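PDB 3PLC: beta-cardiotoxin OH-27 from Ophiophagus hannah, which is a three-finger cardiotoxin of king cobra venom that probably affects heart function. Local coordinates for residues R1-T6 against T13-G18; K21-T26 against G39-C44. All blocks are in the same frame, centred on the assembly; numbering follows the deposited sequence.

From the N terminus, contact 1 comes first: 1-6 pairs with 13-18 and closes the first finger, the hairpin of strands 2-4 and 12-14. The chain then passes through a loop, 15-20, into strand 21-25. Contact 2 closes the second finger, where 21-26 pairs with 39-44; residues 27-34 of that loop are not modelled. The two loops follow in series and neither encloses the other. The centres of contact 1 and contact 2 lie about 9 Å apart. Two disulfides cross between them, Cys3 to Cys22 and Cys15 to Cys40, so strand 2-4 and the loop just after strand 12-14 are each tied to the second hairpin. Strand 53-56 extends that hairpin into a three-stranded sheet.

Contact 1. Residues R1-T6 against T13-G18; sequences RKCLNT and TTCPIG
Arg1 meets Cys15 through the backbone. Arg1 O takes the Cys15 N-H, although the position of this oxygen is less certain. Lys2 faces Thr14 in an antiparallel non-hydrogen-bonded pair, with both side chains on one face of the sheet. Lys2 CA also gives a CA-H...O contact to Thr13 O at 3.4 Å. Only the start of its side chain comes near Thr14, with Lys2 CG 4.4 Å from Thr14 CG2; the extended remainder leads away. Cys3 and Thr13 form the hydrogen-bonded pair. Cys3 N gives a nearly straight bond to Thr13 O (3.0 Å, 165°), and Thr13 N returns a longer one to Cys3 O at 3.2 Å. A chi1 of -65° turns Cys3 SG beside its own backbone N, where it lies 3.6 Å from Cys15 SG. These sulfurs touch without bonding: Cys3 joins Cys22, and Cys15 joins Cys40. Asn5 swings its amide towards Thr13, CG anti to the backbone N (chi1 -158°). Asn5 ND2 lies 2.8 Å from Thr13 OG1, but the angle is poor for a hydrogen bond. The base of this finger is thus held by backbone bonds, and two neighbouring disulfides fix it to the next finger.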
loop_
_atom_site.group_PDB
_atom_site.type_symbol
_atom_site.label_atom_id
_atom_site.label_comp_id
_atom_site.label_asym_id
_atom_site.label_seq_id
_atom_site.Cartn_x
_atom_site.Cartn_y
_atom_site.Cartn_z
ATOM N N ARG A 1 0.141 3.580 9.322
ATOM C CA ARG A 1 -0.925 4.516 9.813
ATOM C C ARG A 1 -1.547 5.271 8.638
ATOM O O ARG A 1 -2.749 5.143 8.386
ATOM C CB ARG A 1 -0.391 5.501 10.875
ATOM C CG ARG A 1 0.766 4.973 11.761
ATOM C CD ARG A 1 1.329 6.050 12.682
ATOM N NE ARG A 1 2.791 6.099 12.602
ATOM C CZ ARG A 1 3.628 5.438 13.397
ATOM N NH1 ARG A 1 3.176 4.662 14.380
ATOM N NH2 ARG A 1 4.935 5.559 13.204
ATOM N N LYS A 2 -0.737 6.052 7.928
ATOM C CA LYS A 2 -1.194 6.737 6.700
ATOM C C LYS A 2 -0.578 6.092 5.453
ATOM O O LYS A 2 0.598 5.725 5.456
ATOM C CB LYS A 2 -0.844 8.223 6.744
ATOM C CG LYS A 2 -1.615 9.082 7.790
ATOM C CD LYS A 2 -0.985 10.471 7.881
ATOM C CE LYS A 2 -1.592 11.372 8.988
ATOM N NZ LYS A 2 -1.037 12.779 8.942
ATOM N N CYS A 3 -1.356 5.946 4.384
ATOM C CA CYS A 3 -0.829 5.328 3.159
ATOM C C CYS A 3 -1.349 6.007 1.922
ATOM O O CYS A 3 -2.482 6.480 1.942
ATOM C CB CYS A 3 -1.225 3.854 3.043
ATOM S SG CYS A 3 -0.566 2.737 4.278
ATOM N N LEU A 4 -0.545 6.023 0.847
ATOM C CA LEU A 4 -1.046 6.479 -0.465
ATOM C C LEU A 4 -2.153 5.514 -0.944
ATOM O O LEU A 4 -2.072 4.284 -0.753
ATOM C CB LEU A 4 0.077 6.665 -1.518
ATOM C CG LEU A 4 1.119 7.803 -1.275
ATOM C CD1 LEU A 4 1.873 8.101 -2.551
ATOM C CD2 LEU A 4 0.489 9.074 -0.836
ATOM N N ASN A 5 -3.145 6.094 -1.610
ATOM C CA ASN A 5 -4.475 5.559 -1.686
ATOM C C ASN A 5 -4.998 5.324 -3.102
ATOM O O ASN A 5 -6.003 4.622 -3.293
ATOM C CB ASN A 5 -5.418 6.588 -1.041
ATOM C CG ASN A 5 -6.671 5.950 -0.596
ATOM O OD1 ASN A 5 -6.796 4.740 -0.746
ATOM N ND2 ASN A 5 -7.599 6.702 -0.045
ATOM N N THR A 6 -4.338 5.957 -4.068
ATOM C CA THR A 6 -4.868 6.123 -5.408
ATOM C C THR A 6 -3.707 5.979 -6.375
ATOM O O THR A 6 -2.545 5.932 -5.941
ATOM C CB THR A 6 -5.501 7.559 -5.613
ATOM O OG1 THR A 6 -4.466 8.543 -5.682
ATOM C CG2 THR A 6 -6.455 7.923 -4.525
ATOM N N THR A 13 -5.199 7.871 2.762
ATOM C CA THR A 13 -6.148 7.713 3.872
ATOM C C THR A 13 -5.355 7.306 5.096
ATOM O O THR A 13 -4.187 6.849 4.989
ATOM C CB THR A 13 -7.197 6.568 3.684
ATOM O OG1 THR A 13 -6.900 5.805 2.513
ATOM C CG2 THR A 13 -8.644 7.100 3.617
ATOM N N THR A 14 -5.996 7.478 6.253
ATOM C CA THR A 14 -5.572 6.819 7.479
ATOM C C THR A 14 -6.179 5.416 7.486
ATOM O O THR A 14 -7.332 5.213 7.084
ATOM C CB THR A 14 -5.997 7.603 8.713
ATOM O OG1 THR A 14 -5.965 9.003 8.410
ATOM C CG2 THR A 14 -5.056 7.320 9.856
ATOM N N CYS A 15 -5.381 4.451 7.922
ATOM C CA CYS A 15 -5.760 3.047 7.867
ATOM C C CYS A 15 -6.642 2.640 9.044
ATOM O O CYS A 15 -6.592 3.277 10.102
ATOM C CB CYS A 15 -4.503 2.191 7.868
ATOM S SG CYS A 15 -3.251 2.788 6.747
ATOM N N PRO A 16 -7.467 1.592 8.852
ATOM C CA PRO A 16 -8.072 0.893 9.982
ATOM C C PRO A 16 -6.991 0.469 10.964
ATOM O O PRO A 16 -5.918 0.021 10.546
ATOM C CB PRO A 16 -8.690 -0.369 9.338
ATOM C CG PRO A 16 -8.846 -0.072 7.929
ATOM C CD PRO A 16 -8.096 1.204 7.577
ATOM N N ILE A 17 -7.267 0.617 12.254
ATOM C CA ILE A 17 -6.381 0.076 13.272
ATOM C C ILE A 17 -6.133 -1.378 12.885
ATOM O O ILE A 17 -7.062 -2.114 12.502
ATOM C CB ILE A 17 -6.995 0.132 14.708
ATOM C CG1 ILE A 17 -7.656 1.491 14.966
ATOM C CG2 ILE A 17 -5.949 -0.233 15.777
ATOM C CD1 ILE A 17 -7.887 1.827 16.430
ATOM N N GLY A 18 -4.879 -1.787 12.979
ATOM C CA GLY A 18 -4.515 -3.132 12.605
ATOM C C GLY A 18 -3.862 -3.211 11.248
ATOM O O GLY A 18 -3.262 -4.230 10.927
#

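Contact 2. Residues K21-T26 against G39-C44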
loop_
_atom_site.group_PDB
_atom_site.type_symbol
_atom_site.label_atom_id
_atom_site.label_comp_id
_atom_site.label_asym_id
_atom_site.label_seq_id
_atom_site.Cartn_x
_atom_site.Cartn_y
_atom_site.Cartn_z
ATOM N N LYS A 21 0.692 -1.244 7.511
ATOM C CA LYS A 21 1.552 -1.276 6.326
ATOM C C LYS A 21 0.896 -0.710 5.056
ATOM O O LYS A 21 -0.322 -0.562 4.970
ATOM C CB LYS A 21 2.053 -2.707 6.093
ATOM C CG LYS A 21 3.268 -3.053 6.941
ATOM C CD LYS A 21 3.494 -4.537 7.114
ATOM C CE LYS A 21 4.206 -4.763 8.461
ATOM N NZ LYS A 21 5.128 -5.932 8.477
ATOM N N CYS A 22 1.729 -0.369 4.072
ATOM C CA CYS A 22 1.256 0.308 2.879
ATOM C C CYS A 22 1.754 -0.532 1.741
ATOM O O CYS A 22 2.789 -1.159 1.846
ATOM C CB CYS A 22 1.831 1.729 2.760
ATOM S SG CYS A 22 1.448 2.820 4.125
ATOM N N VAL A 23 1.030 -0.512 0.632
ATOM C CA VAL A 23 1.350 -1.405 -0.463
ATOM C C VAL A 23 1.105 -0.660 -1.755
ATOM O O VAL A 23 0.232 0.193 -1.826
ATOM C CB VAL A 23 0.530 -2.749 -0.351
ATOM C CG1 VAL A 23 -0.992 -2.505 -0.351
ATOM C CG2 VAL A 23 0.978 -3.779 -1.415
ATOM N N LYS A 24 1.931 -0.946 -2.748
ATOM C CA LYS A 24 1.815 -0.443 -4.110
ATOM C C LYS A 24 1.841 -1.715 -4.874
ATOM O O LYS A 24 2.752 -2.530 -4.714
ATOM C CB LYS A 24 3.061 0.368 -4.511
ATOM C CG LYS A 24 2.917 1.300 -5.733
ATOM C CD LYS A 24 4.274 1.960 -6.126
ATOM C CE LYS A 24 4.334 3.487 -5.730
ATOM N NZ LYS A 24 5.664 4.149 -5.250
ATOM N N MET A 25 0.826 -1.900 -5.697
ATOM C CA MET A 25 0.682 -3.110 -6.474
ATOM C C MET A 25 0.691 -2.675 -7.943
ATOM O O MET A 25 0.046 -1.684 -8.308
ATOM C CB MET A 25 -0.629 -3.818 -6.074
ATOM C CG MET A 25 -0.443 -4.977 -5.079
ATOM S SD MET A 25 -1.928 -5.431 -4.157
ATOM C CE MET A 25 -1.310 -6.754 -3.159
ATOM N N THR A 26 1.444 -3.373 -8.785
ATOM C CA THR A 26 1.481 -2.955 -10.192
ATOM C C THR A 26 1.240 -4.097 -11.174
ATOM O O THR A 26 1.717 -5.208 -10.968
ATOM C CB THR A 26 2.738 -2.076 -10.568
ATOM O OG1 THR A 26 3.596 -2.798 -11.459
ATOM C CG2 THR A 26 3.523 -1.584 -9.323
ATOM N N GLY A 39 -2.680 1.168 -1.122
ATOM C CA GLY A 39 -3.569 1.287 0.030
ATOM C C GLY A 39 -2.979 0.690 1.292
ATOM O O GLY A 39 -1.784 0.345 1.330
ATOM N N CYS A 40 -3.805 0.577 2.332
ATOM C CA CYS A 40 -3.370 0.078 3.639
ATOM C C CYS A 40 -3.407 -1.424 3.638
ATOM O O CYS A 40 -4.170 -2.029 2.881
ATOM C CB CYS A 40 -4.265 0.623 4.769
ATOM S SG CYS A 40 -4.010 2.359 4.927
ATOM N N ILE A 41 -2.613 -2.044 4.500
ATOM C CA ILE A 41 -2.559 -3.498 4.576
ATOM C C ILE A 41 -2.065 -3.993 5.942
ATOM O O ILE A 41 -1.459 -3.246 6.685
ATOM C CB ILE A 41 -1.675 -4.063 3.444
ATOM C CG1 ILE A 41 -2.477 -4.980 2.514
ATOM C CG2 ILE A 41 -0.453 -4.755 4.004
ATOM C CD1 ILE A 41 -3.566 -5.772 3.195
ATOM N N ASP A 42 -2.340 -5.255 6.258
ATOM C CA ASP A 42 -1.914 -5.905 7.511
ATOM C C ASP A 42 -0.733 -6.846 7.307
ATOM O O ASP A 42 0.259 -6.779 8.045
ATOM C CB ASP A 42 -3.089 -6.640 8.212
ATOM C CG ASP A 42 -3.936 -7.513 7.253
ATOM O OD1 ASP A 42 -5.079 -7.873 7.640
ATOM O OD2 ASP A 42 -3.465 -7.856 6.139
ATOM N N ILE A 43 -0.861 -7.739 6.330
ATOM C CA ILE A 43 0.216 -8.641 5.938
ATOM C C ILE A 43 0.585 -8.395 4.465
ATOM O O ILE A 43 -0.270 -8.065 3.644
ATOM C CB ILE A 43 -0.159 -10.125 6.199
ATOM C CG1 ILE A 43 -0.476 -10.325 7.689
ATOM C CG2 ILE A 43 0.977 -11.060 5.764
ATOM C CD1 ILE A 43 -1.743 -11.094 7.944
ATOM N N CYS A 44 1.870 -8.519 4.152
ATOM C CA CYS A 44 2.371 -8.239 2.819
ATOM C C CYS A 44 2.077 -9.409 1.869
ATOM O O CYS A 44 2.667 -10.483 1.993
ATOM C CB CYS A 44 3.869 -7.909 2.870
ATOM S SG CYS A 44 4.651 -7.638 1.248
#
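Lys21, Ile41 and Val23 carry most of the buried surface. Lys21 and Ile41 face each other in an antiparallel hydrogen-bonded pair, joined by two backbone hydrogen bonds. Ile41 N bonds to Lys21 O at 2.8 Å. Lys21 N bonds to Ile41 O at 3.1 Å. The side chains touch near their roots, with Lys21 CB 3.9 Å from Ile41 CG2. Beyond this the lysine chain leads away, passing Asp42 O with its CD. Val23 lies on the same face. Its CG1 sits between the backbone N and the carbonyl carbon (chi1 59°), which places that methyl over the opposite strand. There Val23 CG1 meets Gly39 O at 3.4 Å and Ile41 CG1 at 4.1 Å. The valine and isoleucine side chains cross at a slant. Val23 and Gly39 exchange a second pair of backbone bonds, from Val23 N to Gly39 O at 3.0 Å and from Gly39 N to Val23 O at 3.2 Å. Between these pairs, Cys22 faces Cys40, with both side chains on the other face. Their disulfides lead to Cys3 and Cys15. Val23 also packs on Val53 of strand 53-56, which lies along the other edge of strand 21-25. Such a central hairpin, rooted in a cluster of disulfides and flanked by a third strand, is the hallmark of the three-finger toxin fold.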